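Local structure of truncated hemoglobin from geobacillus stearothermophilus (Geobacillus stearothermophilus, 2BKM) at residues E86-L89 / A90-A94; A105-Q108 / F109-R112. The protein binds haem and, as a truncated haemoglobin of the globin family, probably serves to bind, carry or store oxygen. All coordinates share one frame; numbering follows the deposited sequence.

Interaction 1. Residues E86-L89 / A90-A94; sequences EAWL and ACMRA. With HEM (protoporphyrin IX containing Fe), chain D; OXY (oxygen molecule), chain C; ACT (acetate ion), chain E.
The distal wall of the haem pocket in this truncated globin is formed in part by helix 82-98, where Trp-88 and Met-92, one turn apart, run side by side and touch through CH2 and CE at 3.6 Å. With CG anti to the backbone N (chi1 -169°), the indole leaves the helix toward the haem and lays one face over the porphyrin, CD1 3.3 Å from HEM C3B. Dioxygen and acetate are both modelled on the iron in overlapping positions, so they are probably alternatives, and both accept a hydrogen bond from Trp-88 NE1: OXY O1 lies 2.6 Å from NE1, and ACT OXT 3.1 Å. The N-H points almost straight at OXY O2 (173°). A phenylalanine here would probably leave the iron-bound ligand without this indole donor and strip part of the cover from the porphyrin face. The helix backbone is regular, as in Met-92 N bonding Trp-88 O. Beside helix 104-120 the Arg-93 chain bends back, its guanidinium face over Leu-89 O. NH1, whose protein partner is Tyr-110, also donates to a water at 2.8 Å, which in turn donates to both Glu-86 O and Glu-86 OE2, each 2.7 Å from the water oxygen.

Interaction 2. Residues A105-Q108 / F109-R112; sequences AREQ and FYHR
Phe-109 hydrogen-bonds through its backbone N to Ala-105 O at 3.0 Å, and its CB rests on the carbonyl oxygens of Ala-105 and Arg-106, both 3.4 Å away. A chi1 of 176°, CG trans to N, swings the ring away from residues 105-108 into the interior, among Leu-6, Leu-52 and Met-96, with its side chain about 6 Å from the haem. Tyr-110 N binds Arg-106 O at 2.8 Å. The phenol ring of Tyr-110 stands nearly perpendicular to the carboxylate of Glu-107, their planes 86° apart, and Glu-107 OE1 comes 4.2 Å from Tyr-110 CB. The same OE1 makes a long salt bridge to Arg-106 NE, while Arg-106 NH2 pairs with Asp-97. These residues form two turns of helix 104-120, the last helix of the globin fold. His-111 belongs to the outer side: its N takes Glu-107 O at 2.8 Å, and that same oxygen lies against one face of the imidazole, 3.0 Å from its plane and nearer its margin than its middle. Arg-112 N closes the next turn on Gln-108 O, and the guanidinium runs on to Tyr-55, bonding the carbonyl O and making a cation-pi contact with the ring.

From the N terminus, interaction 1 comes first, within helix 82-98, and interaction 2 follows within helix 104-120. They stand in series, neither nesting nor crossing; each joins residues about one turn apart in a continuous helix, so neither closes a loop. The short connection between the helices lets the chain turn back and sets the two contacts against each other, their centres about 13 Å apart. They meet where Tyr-110 OH reaches Arg-93 NH1 at 2.9 Å, a probable hydrogen bond, and packs on Leu-89 CB, while Arg-106 NH1 lies near Arg-93 O. The haem-facing helix 82-98 is thus tied to the final helix, whose Phe-109 and Arg-112 reach on to helix 42-55.

Interaction 1. Residues E86-L89 / A90-A94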
loop_
_atom_site.group_PDB
_atom_site.type_symbol
_atom_site.label_atom_id
_atom_site.label_comp_id
_atom_site.label_asym_id
_atom_site.label_seq_id
_atom_site.Cartn_x
_atom_site.Cartn_y
_atom_site.Cartn_z
ATOM N N GLU A 86 -11.559 -1.223 0.988
ATOM C CA GLU A 86 -11.820 -1.482 -0.429
ATOM C C GLU A 86 -11.369 -0.315 -1.274
ATOM O O GLU A 86 -10.882 -0.490 -2.402
ATOM C CB GLU A 86 -13.297 -1.763 -0.693
ATOM C CG GLU A 86 -13.766 -3.012 -0.130
ATOM C CD GLU A 86 -13.146 -4.208 -0.806
ATOM O OE1 GLU A 86 -12.764 -5.158 -0.094
ATOM O OE2 GLU A 86 -13.097 -4.184 -2.056
ATOM N N ALA A 87 -11.568 0.899 -0.797
ATOM C CA ALA A 87 -11.105 2.036 -1.586
ATOM C C ALA A 87 -9.596 2.031 -1.757
ATOM O O ALA A 87 -9.080 2.316 -2.855
ATOM C CB ALA A 87 -11.590 3.343 -0.942
ATOM N N TRP A 88 -8.877 1.723 -0.672
ATOM C CA TRP A 88 -7.435 1.695 -0.738
ATOM C C TRP A 88 -7.022 0.622 -1.756
ATOM O O TRP A 88 -6.205 0.864 -2.623
ATOM C CB TRP A 88 -6.927 1.361 0.661
ATOM C CG TRP A 88 -5.467 1.525 0.892
ATOM C CD1 TRP A 88 -4.854 2.558 1.561
ATOM C CD2 TRP A 88 -4.421 0.629 0.498
ATOM N NE1 TRP A 88 -3.500 2.357 1.623
ATOM C CE2 TRP A 88 -3.197 1.174 0.992
ATOM C CE3 TRP A 88 -4.397 -0.607 -0.158
ATOM C CZ2 TRP A 88 -1.959 0.577 0.748
ATOM C CZ3 TRP A 88 -3.142 -1.228 -0.390
ATOM C CH2 TRP A 88 -1.952 -0.636 0.086
ATOM N N LEU A 89 -7.625 -0.562 -1.627
ATOM C CA LEU A 89 -7.249 -1.660 -2.543
ATOM C C LEU A 89 -7.624 -1.314 -3.974
ATOM O O LEU A 89 -6.903 -1.702 -4.900
ATOM C CB LEU A 89 -7.905 -2.970 -2.098
ATOM C CG LEU A 89 -7.264 -3.468 -0.803
ATOM C CD1 LEU A 89 -8.187 -4.548 -0.255
ATOM C CD2 LEU A 89 -5.875 -3.996 -1.064
ATOM N N ALA A 90 -8.750 -0.626 -4.168
ATOM C CA ALA A 90 -9.139 -0.275 -5.540
ATOM C C ALA A 90 -8.160 0.725 -6.126
ATOM O O ALA A 90 -7.813 0.660 -7.329
ATOM C CB ALA A 90 -10.544 0.301 -5.535
ATOM N N CYS A 91 -7.687 1.658 -5.302
ATOM C CA CYS A 91 -6.627 2.566 -5.781
ATOM C C CYS A 91 -5.390 1.817 -6.113
ATOM O O CYS A 91 -4.729 2.145 -7.087
ATOM C CB CYS A 91 -6.306 3.645 -4.764
ATOM S SG CYS A 91 -7.675 4.860 -4.581
ATOM N N MET A 92 -5.054 0.808 -5.302
ATOM C CA MET A 92 -3.868 0.026 -5.562
ATOM C C MET A 92 -3.975 -0.779 -6.848
ATOM O O MET A 92 -3.039 -0.779 -7.654
ATOM C CB MET A 92 -3.526 -0.863 -4.358
ATOM C CG MET A 92 -2.275 -1.610 -4.572
ATOM S SD MET A 92 -0.797 -0.602 -4.836
ATOM C CE MET A 92 -0.505 -0.011 -3.158
ATOM N N ARG A 93 -5.117 -1.412 -7.075
ATOM C CA ARG A 93 -5.268 -2.146 -8.322
ATOM C C ARG A 93 -5.176 -1.163 -9.479
ATOM O O ARG A 93 -4.558 -1.498 -10.503
ATOM C CB ARG A 93 -6.626 -2.805 -8.396
ATOM C CG ARG A 93 -6.807 -3.973 -7.473
ATOM C CD ARG A 93 -8.057 -4.787 -7.780
ATOM N NE ARG A 93 -9.249 -3.929 -7.898
ATOM C CZ ARG A 93 -10.008 -3.562 -6.861
ATOM N NH1 ARG A 93 -9.675 -3.894 -5.629
ATOM N NH2 ARG A 93 -11.068 -2.797 -7.037
ATOM N N ALA A 94 -5.803 0.009 -9.366
ATOM C CA ALA A 94 -5.777 0.966 -10.468
ATOM C C ALA A 94 -4.340 1.438 -10.720
ATOM O O ALA A 94 -3.949 1.628 -11.860
ATOM C CB ALA A 94 -6.688 2.172 -10.145
HETATM C CHA HEM D . -0.149 5.507 6.984
HETATM C CHB HEM D . -4.751 5.044 5.650
HETATM C CHC HEM D . -3.845 0.421 4.508
HETATM C CHD HEM D . 0.865 1.273 4.869
HETATM C C1A HEM D . -1.456 5.752 6.671
HETATM C C2A HEM D . -2.101 7.028 6.897
HETATM C C3A HEM D . -3.374 6.897 6.527
HETATM C C4A HEM D . -3.565 5.545 6.070
HETATM C CMA HEM D . -4.451 7.996 6.566
HETATM C CAA HEM D . -1.413 8.295 7.433
HETATM C CBA HEM D . -0.479 8.842 6.370
HETATM C CGA HEM D . 0.506 9.867 6.898
HETATM O O1A HEM D . 0.429 10.302 8.094
HETATM O O2A HEM D . 1.425 10.248 6.129
HETATM C C1B HEM D . -4.900 3.740 5.276
HETATM C C2B HEM D . -6.160 3.110 4.938
HETATM C C3B HEM D . -5.904 1.837 4.658
HETATM C C4B HEM D . -4.488 1.581 4.776
HETATM C CMB HEM D . -7.538 3.803 4.881
HETATM C CAB HEM D . -6.942 0.808 4.241
HETATM C CBB HEM D . -6.837 -0.490 4.553
HETATM C C1C HEM D . -2.479 0.266 4.416
HETATM C C2C HEM D . -1.795 -0.869 3.844
HETATM C C3C HEM D . -0.490 -0.592 3.973
HETATM C C4C HEM D . -0.336 0.698 4.597
HETATM C CMC HEM D . -2.449 -2.136 3.218
HETATM C CAC HEM D . 0.726 -1.405 3.502
HETATM C CBC HEM D . 0.684 -2.633 3.006
HETATM C C1D HEM D . 1.009 2.466 5.503
HETATM C C2D HEM D . 2.282 2.986 5.938
HETATM C C3D HEM D . 1.958 4.277 6.599
HETATM C C4D HEM D . 0.523 4.405 6.541
HETATM C CMD HEM D . 3.663 2.354 5.719
HETATM C CAD HEM D . 2.948 5.237 7.230
HETATM C CBD HEM D . 2.999 4.989 8.743
HETATM C CGD HEM D . 3.881 6.070 9.322
HETATM O O1D HEM D . 3.407 7.236 9.529
HETATM O O2D HEM D . 5.089 5.757 9.503
HETATM N NA HEM D . -2.391 4.872 6.168
HETATM N NB HEM D . -3.924 2.770 5.167
HETATM N NC HEM D . -1.570 1.206 4.840
HETATM N ND HEM D . 0.001 3.336 5.872
HETATM FE FE HEM D . -1.968 3.037 5.530
HETATM O O1 OXY C . -2.114 3.339 3.591
HETATM O O2 OXY C . -1.621 4.318 3.142
HETATM C C ACT E . -0.894 4.532 3.008
HETATM O O ACT E . -1.099 4.590 1.798
HETATM O OXT ACT E . -1.535 3.691 3.608
HETATM C CH3 ACT E . 0.086 5.409 3.691
HETATM O O HOH W 1 -11.350 -2.845 -3.658
#

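Interaction 2. Residues A105-Q108 / F109-R112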
loop_
_atom_site.group_PDB
_atom_site.type_symbol
_atom_site.label_atom_id
_atom_site.label_comp_id
_atom_site.label_asym_id
_atom_site.label_seq_id
_atom_site.Cartn_x
_atom_site.Cartn_y
_atom_site.Cartn_z
ATOM N N ALA A 105 3.343 -12.346 -10.056
ATOM C CA ALA A 105 4.031 -11.627 -8.992
ATOM C C ALA A 105 3.194 -10.435 -8.572
ATOM O O ALA A 105 3.055 -10.209 -7.379
ATOM C CB ALA A 105 5.375 -11.166 -9.491
ATOM N N ARG A 106 2.611 -9.700 -9.513
ATOM C CA ARG A 106 1.665 -8.662 -9.114
ATOM C C ARG A 106 0.574 -9.228 -8.240
ATOM O O ARG A 106 0.242 -8.618 -7.200
ATOM C CB ARG A 106 1.027 -8.036 -10.324
ATOM C CG ARG A 106 0.035 -6.981 -9.914
ATOM C CD ARG A 106 -1.037 -6.952 -10.861
ATOM N NE ARG A 106 -2.299 -6.358 -10.398
ATOM C CZ ARG A 106 -2.968 -5.468 -11.125
ATOM N NH1 ARG A 106 -4.126 -5.022 -10.656
ATOM N NH2 ARG A 106 -2.492 -4.972 -12.274
ATOM N N GLU A 107 -0.017 -10.357 -8.629
ATOM C CA GLU A 107 -1.172 -10.803 -7.852
ATOM C C GLU A 107 -0.770 -11.310 -6.500
ATOM O O GLU A 107 -1.519 -11.162 -5.518
ATOM C CB GLU A 107 -1.990 -11.856 -8.607
ATOM C CG GLU A 107 -2.395 -11.426 -9.969
ATOM C CD GLU A 107 -3.355 -10.308 -10.022
ATOM O OE1 GLU A 107 -3.770 -9.700 -8.978
ATOM O OE2 GLU A 107 -3.730 -10.034 -11.199
ATOM N N GLN A 108 0.402 -11.918 -6.408
ATOM C CA GLN A 108 0.892 -12.390 -5.114
ATOM C C GLN A 108 1.081 -11.182 -4.193
ATOM O O GLN A 108 0.695 -11.196 -3.004
ATOM C CB GLN A 108 2.247 -13.093 -5.269
ATOM C CG GLN A 108 2.171 -14.489 -5.799
ATOM C CD GLN A 108 3.516 -15.006 -6.296
ATOM O OE1 GLN A 108 3.554 -15.956 -7.094
ATOM N NE2 GLN A 108 4.605 -14.396 -5.858
ATOM N N PHE A 109 1.690 -10.140 -4.724
ATOM C CA PHE A 109 1.872 -8.907 -3.962
ATOM C C PHE A 109 0.515 -8.312 -3.572
ATOM O O PHE A 109 0.289 -7.967 -2.409
ATOM C CB PHE A 109 2.677 -7.946 -4.854
ATOM C CG PHE A 109 2.895 -6.577 -4.302
ATOM C CD1 PHE A 109 3.258 -5.562 -5.182
ATOM C CD2 PHE A 109 2.824 -6.286 -2.936
ATOM C CE1 PHE A 109 3.528 -4.261 -4.724
ATOM C CE2 PHE A 109 3.093 -4.991 -2.472
ATOM C CZ PHE A 109 3.399 -3.974 -3.349
ATOM N N TYR A 110 -0.394 -8.218 -4.540
ATOM C CA TYR A 110 -1.716 -7.672 -4.267
ATOM C C TYR A 110 -2.386 -8.478 -3.183
ATOM O O TYR A 110 -3.017 -7.881 -2.286
ATOM C CB TYR A 110 -2.551 -7.672 -5.530
ATOM C CG TYR A 110 -3.893 -7.038 -5.271
ATOM C CD1 TYR A 110 -5.008 -7.815 -5.217
ATOM C CD2 TYR A 110 -3.991 -5.674 -4.994
ATOM C CE1 TYR A 110 -6.251 -7.294 -4.931
ATOM C CE2 TYR A 110 -5.218 -5.084 -4.733
ATOM C CZ TYR A 110 -6.340 -5.909 -4.709
ATOM O OH TYR A 110 -7.569 -5.400 -4.391
ATOM N N HIS A 111 -2.257 -9.816 -3.215
ATOM C CA HIS A 111 -2.913 -10.622 -2.185
ATOM C C HIS A 111 -2.314 -10.358 -0.828
ATOM O O HIS A 111 -3.039 -10.360 0.160
ATOM C CB HIS A 111 -2.842 -12.091 -2.551
ATOM C CG HIS A 111 -3.676 -12.395 -3.730
ATOM N ND1 HIS A 111 -3.392 -13.442 -4.583
ATOM C CD2 HIS A 111 -4.766 -11.768 -4.242
ATOM C CE1 HIS A 111 -4.282 -13.450 -5.565
ATOM N NE2 HIS A 111 -5.148 -12.463 -5.370
ATOM N N ARG A 112 -1.021 -10.102 -0.759
ATOM C CA ARG A 112 -0.448 -9.750 0.552
ATOM C C ARG A 112 -1.103 -8.467 1.012
ATOM O O ARG A 112 -1.464 -8.362 2.166
ATOM C CB ARG A 112 1.052 -9.554 0.433
ATOM C CG ARG A 112 1.771 -10.861 0.213
ATOM C CD ARG A 112 3.241 -10.769 0.427
ATOM N NE ARG A 112 3.578 -10.225 1.734
ATOM C CZ ARG A 112 4.782 -9.749 2.023
ATOM N NH1 ARG A 112 5.773 -9.815 1.116
ATOM N NH2 ARG A 112 4.999 -9.216 3.210
#